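Local atomic coordinates of acetyltransferase Atu2258 (Agrobacterium tumefaciens str. C58, PDB entry 2G3A), a protein that transfers the acetyl group of acetyl coenzyme A to acceptors, preferring glucosamine 6-phosphate or dopamine, and releases CoA. Residues N118-A121 against L122-Y125. Numbering follows the deposited sequence. Where two conformers were deposited one is given.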
ATOM      1  N   ASN A 118      -1.798 -13.631  -5.051  1.00 24.06           N
ATOM      2  CA  ASN A 118      -2.564 -14.603  -5.841  1.00 24.34           C
ATOM      3  C   ASN A 118      -1.716 -15.108  -7.012  1.00 24.43           C
ATOM      4  O   ASN A 118      -1.365 -14.316  -7.886  1.00 24.45           O
ATOM      5  CB  ASN A 118      -3.838 -13.902  -6.334  1.00 25.47           C
ATOM      6  CG  ASN A 118      -4.754 -14.810  -7.114  1.00 25.52           C
ATOM      7  OD1 ASN A 118      -4.320 -15.755  -7.752  1.00 23.36           O
ATOM      8  ND2 ASN A 118      -6.039 -14.513  -7.068  1.00 24.59           N
ATOM      9  N   PRO A 119      -1.384 -16.419  -7.036  1.00 21.67           N
ATOM     10  CA  PRO A 119      -0.522 -16.981  -8.072  1.00 24.88           C
ATOM     11  C   PRO A 119      -1.101 -16.803  -9.489  1.00 25.64           C
ATOM     12  O   PRO A 119      -0.336 -16.673 -10.441  1.00 23.34           O
ATOM     13  CB  PRO A 119      -0.440 -18.466  -7.703  1.00 23.80           C
ATOM     14  CG  PRO A 119      -0.807 -18.518  -6.287  1.00 26.27           C
ATOM     15  CD  PRO A 119      -1.807 -17.457  -6.076  1.00 25.08           C
ATOM     16  N   ASP A 120      -2.431 -16.762  -9.609  1.00 25.57           N
ATOM     17  CA  ASP A 120      -3.049 -16.568 -10.923  1.00 26.65           C
ATOM     18  C   ASP A 120      -2.948 -15.109 -11.388  1.00 25.82           C
ATOM     19  O   ASP A 120      -2.756 -14.848 -12.584  1.00 25.61           O
ATOM     20  CB  ASP A 120      -4.491 -17.060 -10.942  1.00 28.46           C
ATOM     21  CG  ASP A 120      -4.586 -18.561 -10.724  1.00 31.49           C
ATOM     22  OD1 ASP A 120      -4.012 -19.339 -11.523  1.00 35.63           O
ATOM     23  OD2 ASP A 120      -5.205 -18.959  -9.734  1.00 33.22           O
ATOM     24  N   ALA A 121      -3.092 -14.172 -10.450  1.00 24.62           N
ATOM     25  CA  ALA A 121      -2.868 -12.755 -10.740  1.00 25.22           C
ATOM     26  C   ALA A 121      -1.407 -12.513 -11.097  1.00 24.72           C
ATOM     27  O   ALA A 121      -1.137 -11.762 -12.023  1.00 24.11           O
ATOM     28  CB  ALA A 121      -3.281 -11.880  -9.579  1.00 25.49           C
ATOM     29  N   LEU A 122      -0.479 -13.143 -10.361  1.00 23.08           N
ATOM     30  CA  LEU A 122       0.958 -13.037 -10.639  1.00 25.10           C
ATOM     31  C   LEU A 122       1.296 -13.462 -12.071  1.00 25.33           C
ATOM     32  O   LEU A 122       2.030 -12.763 -12.770  1.00 24.29           O
ATOM     33  CB  LEU A 122       1.791 -13.851  -9.627  1.00 23.77           C
ATOM     34  CG  LEU A 122       3.321 -13.915  -9.823  1.00 23.73           C
ATOM     35  CD1 LEU A 122       3.926 -12.514  -9.766  1.00 22.79           C
ATOM     36  CD2 LEU A 122       3.953 -14.751  -8.737  1.00 26.97           C
ATOM     37  N   ARG A 123       0.756 -14.606 -12.501  1.00 24.54           N
ATOM     38  CA  ARG A 123       0.927 -15.094 -13.870  0.50 25.34           C
ATOM     39  C   ARG A 123       0.377 -14.098 -14.902  1.00 24.38           C
ATOM     40  O   ARG A 123       1.006 -13.828 -15.914  1.00 24.93           O
ATOM     41  CB  ARG A 123       0.239 -16.455 -14.015  0.50 26.20           C
ATOM     42  CG  ARG A 123       0.619 -17.236 -15.258  0.50 28.20           C
ATOM     43  CD  ARG A 123      -0.107 -18.579 -15.326  0.50 26.97           C
ATOM     44  NE  ARG A 123      -1.558 -18.431 -15.226  0.50 32.60           N
ATOM     45  CZ  ARG A 123      -2.281 -18.797 -14.172  0.50 27.69           C
ATOM     46  NH1 ARG A 123      -1.692 -19.337 -13.115  0.50 29.07           N
ATOM     47  NH2 ARG A 123      -3.594 -18.616 -14.174  0.50 26.12           N
ATOM     48  N   THR A 124      -0.814 -13.570 -14.637  1.00 24.03           N
ATOM     49  CA  THR A 124      -1.412 -12.557 -15.507  1.00 26.17           C
ATOM     50  C   THR A 124      -0.493 -11.342 -15.640  1.00 24.46           C
ATOM     51  O   THR A 124      -0.255 -10.842 -16.755  1.00 25.22           O
ATOM     52  CB  THR A 124      -2.786 -12.100 -14.953  1.00 27.65           C
ATOM     53  OG1 THR A 124      -3.662 -13.234 -14.903  1.00 32.25           O
ATOM     54  CG2 THR A 124      -3.412 -11.008 -15.831  1.00 31.67           C
ATOM     55  N   TYR A 125       0.034 -10.875 -14.510  1.00 18.62           N
ATOM     56  CA  TYR A 125       0.872  -9.667 -14.522  1.00 22.50           C
ATOM     57  C   TYR A 125       2.159  -9.921 -15.259  1.00 21.94           C
ATOM     58  O   TYR A 125       2.618  -9.073 -16.020  1.00 21.92           O
ATOM     59  CB  TYR A 125       1.187  -9.173 -13.101  1.00 20.45           C
ATOM     60  CG  TYR A 125      -0.027  -8.840 -12.278  1.00 25.07           C
ATOM     61  CD1 TYR A 125      -1.247  -8.541 -12.888  1.00 26.35           C
ATOM     62  CD2 TYR A 125       0.044  -8.820 -10.870  1.00 24.73           C
ATOM     63  CE1 TYR A 125      -2.368  -8.263 -12.133  1.00 24.67           C
ATOM     64  CE2 TYR A 125      -1.086  -8.504 -10.092  1.00 24.30           C
ATOM     65  CZ  TYR A 125      -2.283  -8.239 -10.736  1.00 27.97           C
ATOM     66  OH  TYR A 125      -3.415  -7.939 -10.005  1.00 28.94           O
TER
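Leu-122 N donates to Asn-118 O at 2.9 Å, closing the first turn of helix 119-128. Asn-118 itself is the N-cap: OD1 accepts from Asp-120 N (2.8 Å) and, weakly, from Ala-121 N, amides that have no earlier helical carbonyl to use. Pro-119 suits the next position because its nitrogen has no hydrogen to satisfy. Leu-122, an aliphatic residue on the inward side, packs on Thr-146 and Leu-148 of strand 145-151.

Arg-123 N bonds to Pro-119 O, while its side chain runs back along Asp-120. In one of two modelled conformers, the chain bends at chi3 (55°), which brings the guanidinium end-on to the carboxylate: Arg-123 NH1 and NH2 each lie 2.8 Å from Asp-120 OD1, one on either side of the carboxylate plane, with OD1 nearly in the guanidinium plane. Both nitrogens share OD1 on its anti side, and the two planes stand 69° apart; the grip may not be permanent. OD2 instead forms a salt bridge with Arg-43 of the second subunit. An acid in the first turn should also interact favourably with the helix dipole.

In the GNAT fold this helix follows strand 111-116, and Arg-123, Thr-124 and Tyr-125 probably bind CoA, as in related acetyltransferases. Thr-124, a small residue packed against Ala-93 and Pro-94, donates through both N and OG1 to Asp-120 O (OG1 at 3.0 Å), from opposite faces of that carbonyl.

Tyr-125 N bonds to Ala-121 O at 2.9 Å. With CG beside the backbone N (chi1 -59°), the ring folds back under the same oxygen, which sits 3.1 Å above its plane, offset toward the rim near CG, and Tyr-125 CZ reaches Ala-121 CB at 3.9 Å; the ring also packs on Ile-114 and Leu-97.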